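Local atomic coordinates of geranyl diphosphate synthase small subunit (Antirrhinum majus, PDB entry 3QKC), a protein that serves as the small subunit of geranyl diphosphate synthase, a prenyltransferase of isoprenoid biosynthesis, and probably supports its catalytic partner rather than acting alone. Residues Phe208-Tyr211 / Val212-Gln216; Ile153-Gly156 / Gln157-Leu161. All coordinates share one frame; numbering follows the deposited sequence.

Contact 1: Phe208-Tyr211 / Val212-Gln216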
ATOM      1  N   PHE A 208       5.907  -3.975 -23.372  1.00 43.86           N
ATOM      2  CA  PHE A 208       7.169  -4.706 -23.296  1.00 43.30           C
ATOM      3  C   PHE A 208       7.300  -5.470 -21.984  1.00 41.47           C
ATOM      4  O   PHE A 208       7.542  -6.672 -21.996  1.00 41.53           O
ATOM      5  CB  PHE A 208       8.395  -3.808 -23.472  1.00 43.57           C
ATOM      6  CG  PHE A 208       9.691  -4.567 -23.354  1.00 44.98           C
ATOM      7  CD1 PHE A 208      10.191  -5.289 -24.440  1.00 44.46           C
ATOM      8  CD2 PHE A 208      10.383  -4.616 -22.138  1.00 41.97           C
ATOM      9  CE1 PHE A 208      11.382  -6.027 -24.327  1.00 46.05           C
ATOM     10  CE2 PHE A 208      11.569  -5.348 -22.020  1.00 43.59           C
ATOM     11  CZ  PHE A 208      12.071  -6.052 -23.117  1.00 43.07           C
ATOM     12  N   GLY A 209       7.153  -4.756 -20.867  1.00 40.06           N
ATOM     13  CA  GLY A 209       7.294  -5.345 -19.540  1.00 38.57           C
ATOM     14  C   GLY A 209       6.348  -6.499 -19.334  1.00 38.39           C
ATOM     15  O   GLY A 209       6.746  -7.553 -18.855  1.00 38.01           O
ATOM     16  N   LEU A 210       5.090  -6.308 -19.727  1.00 39.31           N
ATOM     17  CA  LEU A 210       4.093  -7.374 -19.634  1.00 39.54           C
ATOM     18  C   LEU A 210       4.547  -8.661 -20.305  1.00 40.40           C
ATOM     19  O   LEU A 210       4.392  -9.744 -19.726  1.00 40.20           O
ATOM     20  CB  LEU A 210       2.745  -6.935 -20.197  1.00 40.82           C
ATOM     21  CG  LEU A 210       1.502  -7.782 -19.871  1.00 41.81           C
ATOM     22  CD1 LEU A 210       1.222  -7.861 -18.370  1.00 39.95           C
ATOM     23  CD2 LEU A 210       0.275  -7.222 -20.604  1.00 42.73           C
ATOM     24  N   TYR A 211       5.098  -8.547 -21.515  1.00 41.30           N
ATOM     25  CA  TYR A 211       5.484  -9.720 -22.287  1.00 42.54           C
ATOM     26  C   TYR A 211       6.655 -10.462 -21.634  1.00 41.05           C
ATOM     27  O   TYR A 211       6.567 -11.659 -21.399  1.00 41.01           O
ATOM     28  CB  TYR A 211       5.796  -9.371 -23.755  1.00 44.89           C
ATOM     29  CG  TYR A 211       4.686  -8.652 -24.505  1.00 45.77           C
ATOM     30  CD1 TYR A 211       4.986  -7.609 -25.382  1.00 46.91           C
ATOM     31  CD2 TYR A 211       3.341  -9.009 -24.340  1.00 46.63           C
ATOM     32  CE1 TYR A 211       3.978  -6.933 -26.084  1.00 47.88           C
ATOM     33  CE2 TYR A 211       2.323  -8.337 -25.021  1.00 47.57           C
ATOM     34  CZ  TYR A 211       2.652  -7.306 -25.898  1.00 48.74           C
ATOM     35  OH  TYR A 211       1.675  -6.641 -26.587  1.00 49.87           O
ATOM     36  N   VAL A 212       7.735  -9.748 -21.328  1.00 39.82           N
ATOM     37  CA  VAL A 212       8.879 -10.370 -20.645  1.00 39.34           C
ATOM     38  C   VAL A 212       8.571 -10.856 -19.223  1.00 38.81           C
ATOM     39  O   VAL A 212       9.130 -11.861 -18.784  1.00 39.48           O
ATOM     40  CB  VAL A 212      10.148  -9.479 -20.665  1.00 38.77           C
ATOM     41  CG1 VAL A 212      10.666  -9.344 -22.109  1.00 39.13           C
ATOM     42  CG2 VAL A 212       9.897  -8.110 -20.037  1.00 36.77           C
ATOM     43  N   GLY A 213       7.674 -10.162 -18.518  1.00 37.55           N
ATOM     44  CA  GLY A 213       7.246 -10.590 -17.191  1.00 36.29           C
ATOM     45  C   GLY A 213       6.423 -11.855 -17.235  1.00 37.41           C
ATOM     46  O   GLY A 213       6.612 -12.769 -16.412  1.00 37.13           O
ATOM     47  N   THR A 214       5.504 -11.924 -18.206  1.00 38.59           N
ATOM     48  CA  THR A 214       4.768 -13.158 -18.450  1.00 39.73           C
ATOM     49  C   THR A 214       5.726 -14.319 -18.774  1.00 41.24           C
ATOM     50  O   THR A 214       5.575 -15.423 -18.238  1.00 41.48           O
ATOM     51  CB  THR A 214       3.712 -12.988 -19.555  1.00 40.83           C
ATOM     52  OG1 THR A 214       2.809 -11.930 -19.195  1.00 36.31           O
ATOM     53  CG2 THR A 214       2.928 -14.285 -19.762  1.00 38.26           C
ATOM     54  N   VAL A 215       6.710 -14.073 -19.635  1.00 42.89           N
ATOM     55  CA  VAL A 215       7.742 -15.089 -19.920  1.00 45.14           C
ATOM     56  C   VAL A 215       8.492 -15.514 -18.643  1.00 45.20           C
ATOM     57  O   VAL A 215       8.637 -16.698 -18.379  1.00 45.58           O
ATOM     58  CB  VAL A 215       8.712 -14.635 -21.031  1.00 46.00           C
ATOM     59  CG1 VAL A 215       9.971 -15.535 -21.090  1.00 46.34           C
ATOM     60  CG2 VAL A 215       7.987 -14.610 -22.377  1.00 47.08           C
ATOM     61  N   GLN A 216       8.908 -14.541 -17.836  1.00 45.38           N
ATOM     62  CA  GLN A 216       9.597 -14.823 -16.574  1.00 46.24           C
ATOM     63  C   GLN A 216       8.714 -15.661 -15.636  1.00 47.07           C
ATOM     64  O   GLN A 216       9.177 -16.643 -15.027  1.00 48.03           O
ATOM     65  CB  GLN A 216      10.046 -13.514 -15.915  1.00 46.02           C
ATOM     66  CG  GLN A 216      11.406 -13.586 -15.216  1.00 48.71           C
ATOM     67  CD  GLN A 216      12.604 -13.585 -16.180  1.00 46.83           C
ATOM     68  OE1 GLN A 216      12.542 -14.113 -17.299  1.00 50.52           O
ATOM     69  NE2 GLN A 216      13.701 -12.983 -15.737  1.00 49.24           N
TER

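Contact 2: Ile153-Gly156 / Gln157-Leu161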
ATOM      1  N   ILE A 153      -1.081  -8.266  -9.018  1.00 33.45           N
ATOM      2  CA  ILE A 153      -0.628  -9.433  -8.262  1.00 32.46           C
ATOM      3  C   ILE A 153      -1.736 -10.165  -7.498  1.00 33.07           C
ATOM      4  O   ILE A 153      -1.765 -11.386  -7.491  1.00 32.77           O
ATOM      5  CB  ILE A 153       0.532  -9.086  -7.305  1.00 30.65           C
ATOM      6  CG1 ILE A 153       1.820  -8.855  -8.091  1.00 30.82           C
ATOM      7  CG2 ILE A 153       0.767 -10.210  -6.296  1.00 31.26           C
ATOM      8  CD1 ILE A 153       2.892  -8.161  -7.290  1.00 29.56           C
ATOM      9  N   VAL A 154      -2.621  -9.410  -6.852  1.00 34.16           N
ATOM     10  CA  VAL A 154      -3.673  -9.978  -6.009  1.00 35.95           C
ATOM     11  C   VAL A 154      -4.760 -10.656  -6.878  1.00 38.76           C
ATOM     12  O   VAL A 154      -5.342 -11.664  -6.474  1.00 39.20           O
ATOM     13  CB  VAL A 154      -4.209  -8.910  -4.972  1.00 35.38           C
ATOM     14  CG1 VAL A 154      -5.531  -9.299  -4.399  1.00 37.32           C
ATOM     15  CG2 VAL A 154      -3.168  -8.697  -3.808  1.00 35.59           C
ATOM     16  N   GLU A 155      -4.997 -10.118  -8.077  1.00 41.04           N
ATOM     17  CA  GLU A 155      -5.843 -10.792  -9.077  1.00 44.41           C
ATOM     18  C   GLU A 155      -5.222 -12.162  -9.398  1.00 45.03           C
ATOM     19  O   GLU A 155      -5.899 -13.189  -9.335  1.00 46.80           O
ATOM     20  CB  GLU A 155      -5.955  -9.961 -10.370  1.00 46.02           C
ATOM     21  CG  GLU A 155      -7.384  -9.648 -10.892  1.00 53.22           C
ATOM     22  CD  GLU A 155      -8.273 -10.854 -11.185  1.00 49.43           C
ATOM     23  OE1 GLU A 155      -8.688 -11.030 -12.371  1.00 56.37           O
ATOM     24  OE2 GLU A 155      -8.596 -11.608 -10.230  1.00 55.10           O
ATOM     25  N   GLY A 156      -3.929 -12.159  -9.722  1.00 43.49           N
ATOM     26  CA  GLY A 156      -3.178 -13.381  -9.998  1.00 43.12           C
ATOM     27  C   GLY A 156      -3.246 -14.385  -8.867  1.00 42.88           C
ATOM     28  O   GLY A 156      -3.577 -15.553  -9.078  1.00 44.14           O
ATOM     29  N   GLN A 157      -2.953 -13.934  -7.651  1.00 41.13           N
ATOM     30  CA  GLN A 157      -2.979 -14.833  -6.504  1.00 41.06           C
ATOM     31  C   GLN A 157      -4.387 -15.425  -6.283  1.00 42.43           C
ATOM     32  O   GLN A 157      -4.518 -16.596  -5.920  1.00 42.85           O
ATOM     33  CB  GLN A 157      -2.495 -14.129  -5.243  1.00 39.39           C
ATOM     34  CG  GLN A 157      -1.066 -13.555  -5.286  1.00 38.13           C
ATOM     35  CD  GLN A 157      -0.773 -12.742  -4.036  1.00 37.29           C
ATOM     36  OE1 GLN A 157      -1.691 -12.278  -3.368  1.00 37.31           O
ATOM     37  NE2 GLN A 157       0.496 -12.590  -3.701  1.00 36.72           N
ATOM     38  N   TYR A 158      -5.416 -14.610  -6.509  1.00 43.61           N
ATOM     39  CA  TYR A 158      -6.822 -15.050  -6.430  1.00 46.75           C
ATOM     40  C   TYR A 158      -7.072 -16.254  -7.349  1.00 49.52           C
ATOM     41  O   TYR A 158      -7.591 -17.266  -6.901  1.00 51.13           O
ATOM     42  CB  TYR A 158      -7.805 -13.888  -6.713  1.00 46.95           C
ATOM     43  CG  TYR A 158      -9.297 -14.227  -6.628  1.00 48.95           C
ATOM     44  CD1 TYR A 158     -10.022 -14.624  -7.766  1.00 50.42           C
ATOM     45  CD2 TYR A 158      -9.981 -14.133  -5.420  1.00 48.95           C
ATOM     46  CE1 TYR A 158     -11.394 -14.935  -7.690  1.00 52.42           C
ATOM     47  CE2 TYR A 158     -11.335 -14.436  -5.324  1.00 50.86           C
ATOM     48  CZ  TYR A 158     -12.041 -14.837  -6.460  1.00 52.42           C
ATOM     49  OH  TYR A 158     -13.380 -15.128  -6.345  1.00 54.43           O
ATOM     50  N   HIS A 159      -6.678 -16.163  -8.616  1.00 50.68           N
ATOM     51  CA  HIS A 159      -6.910 -17.291  -9.543  1.00 53.34           C
ATOM     52  C   HIS A 159      -5.927 -18.442  -9.368  1.00 54.47           C
ATOM     53  O   HIS A 159      -6.196 -19.564  -9.794  1.00 56.30           O
ATOM     54  CB  HIS A 159      -6.934 -16.833 -10.999  1.00 53.38           C
ATOM     55  CG  HIS A 159      -8.005 -15.840 -11.292  1.00 53.63           C
ATOM     56  ND1 HIS A 159      -9.333 -16.190 -11.402  1.00 55.56           N
ATOM     57  CD2 HIS A 159      -7.947 -14.503 -11.488  1.00 52.59           C
ATOM     58  CE1 HIS A 159     -10.047 -15.108 -11.659  1.00 55.58           C
ATOM     59  NE2 HIS A 159      -9.229 -14.070 -11.714  1.00 53.78           N
ATOM     60  N   GLU A 160      -4.796 -18.154  -8.730  1.00 54.00           N
ATOM     61  CA  GLU A 160      -3.774 -19.152  -8.436  1.00 55.39           C
ATOM     62  C   GLU A 160      -4.274 -20.167  -7.414  1.00 57.66           C
ATOM     63  O   GLU A 160      -3.725 -21.267  -7.290  1.00 58.48           O
ATOM     64  CB  GLU A 160      -2.522 -18.455  -7.903  1.00 53.78           C
ATOM     65  CG  GLU A 160      -1.248 -19.261  -8.035  1.00 54.74           C
ATOM     66  CD  GLU A 160      -0.016 -18.488  -7.616  1.00 52.41           C
ATOM     67  OE1 GLU A 160      -0.128 -17.301  -7.225  1.00 51.82           O
ATOM     68  OE2 GLU A 160       1.076 -19.080  -7.674  1.00 53.40           O
ATOM     69  N   LEU A 161      -5.315 -19.777  -6.684  1.00 59.19           N
ATOM     70  CA  LEU A 161      -5.944 -20.629  -5.681  1.00 61.77           C
ATOM     71  C   LEU A 161      -6.657 -21.853  -6.271  1.00 65.72           C
ATOM     72  O   LEU A 161      -6.479 -22.969  -5.777  1.00 66.98           O
ATOM     73  CB  LEU A 161      -6.889 -19.801  -4.802  1.00 60.76           C
ATOM     74  CG  LEU A 161      -6.176 -18.866  -3.819  1.00 58.22           C
ATOM     75  CD1 LEU A 161      -7.176 -18.043  -3.028  1.00 58.54           C
ATOM     76  CD2 LEU A 161      -5.262 -19.648  -2.890  1.00 58.93           C
TER

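Contact 1: Phe208-Tyr211 / Val212-Gln216
Phe208 meets Val212 one helical turn further along helix 199-219, by backbone and by side chain. Its carbonyl O accepts the amide N-H of Val212 at 172°, almost straight. With CG anti to the backbone N (chi1 178°), the phenyl ring lies against the isopropyl group: Phe208 CZ is 3.7 Å from Val212 CG1, and Phe208 CE2 is 3.8 Å from Val212 CG2. Val212 CG1 makes an off-centre CH-pi contact, 4.2 Å from the centroid of the Phe208 ring. Leu52 of helix 48-59 touches both side chains, while Ala237 and Leu241 of helix 227-241 pack on the Phe208 side chain. Gly209 has no side chain, but its carbonyl O receives Gly213 N at 2.8 Å, and Val212 CG2 rests against that same Gly209 O at 3.4 Å. At Leu210 the carbonyl does double duty. Thr214 N reaches Leu210 O at 2.9 Å, and the hydroxyl Thr214 OG1 donates to Leu210 O at 2.8 Å, the two donors coming from opposite faces of the carbonyl plane. The hydroxyl folds back over the preceding turn because OG1 stands beside its own backbone N, anti to the carbonyl carbon (chi1 -57°). The Leu210 and Thr214 side chains both touch Lys177 of helix 169-195. The Tyr211 side chain touches Leu233 and Leu236 of helix 227-241; across this turn its carbonyl O accepts Val215 N, with Val215 CG2 alongside. The regular i to i+4 ladder runs through an all-helical prenyltransferase-type fold. Because the threonine hydroxyl spends its proton on the helix's own backbone, this buried polar group needs no acceptor from another helix for that proton.

Contact 2: Ile153-Gly156 / Gln157-Leu161
Glu155 OE1 is gripped by two donors: the hydroxyl of Tyr174, from helix 169-195, and, more weakly, the His159 ring one turn on. His159 NE2 lies 3.2 Å from Glu155 OE1 with a bent N-H angle of 143°, and OE1 sits at the ring edge, in its plane. The carboxylate is turned 69° from the imidazole, and the other oxygen, Glu155 OE2, is 2.9 Å from His159 NE2. A bend at chi2 (-58°) swings the carboxylate forward, one turn on, to this ring. Glu155 OE2 also has a weak bond to Ser32 OG of the second subunit. The negative charge would be expected to favour a protonated imidazole. On one face of the His159 ring, Tyr158 CD1 stands 3.9 Å above the plane, over its centre; the Tyr174 ring also meets the imidazole. All this belongs to the short helix 153-160 of the all-alpha prenyltransferase-type fold, which touches helices 68-85 and 169-195 and the partner subunit. Its backbone ladder includes Gln157 N to Ile153 O at 2.8 Å and Glu160 N to Gly156 O at 2.9 Å. Gln157 extends beyond CG across Ile153, its NE2 3.5 Å from Ile153 CG2, and donates from NE2 to Glu85 OE1. The amide oxygen Gln157 OE1 is buried without a polar partner, 3.9 Å from Val154 CG2. Val154 packs on Val33 of the second subunit and Tyr158 on its Pro30, whereas Glu160 forms a salt bridge through OE1 with Lys179.

Contact 2 precedes contact 1 along the chain; their centres are about 17 Å apart and their nearest atoms about 10 Å, so they do not touch. Helix 169-195 is a common neighbour: Lys177 faces contact 1, while Tyr174, Lys178 and Lys179 on the same helix face contact 2. The surroundings otherwise differ. The centre of contact 1 is about 11 Å from the centre of the chain, and no other protein chain of the assembly touches its residues; the centre of contact 2 is about 16 Å from the chain centre, and its residues border the second subunit. Both contacts are between protein groups.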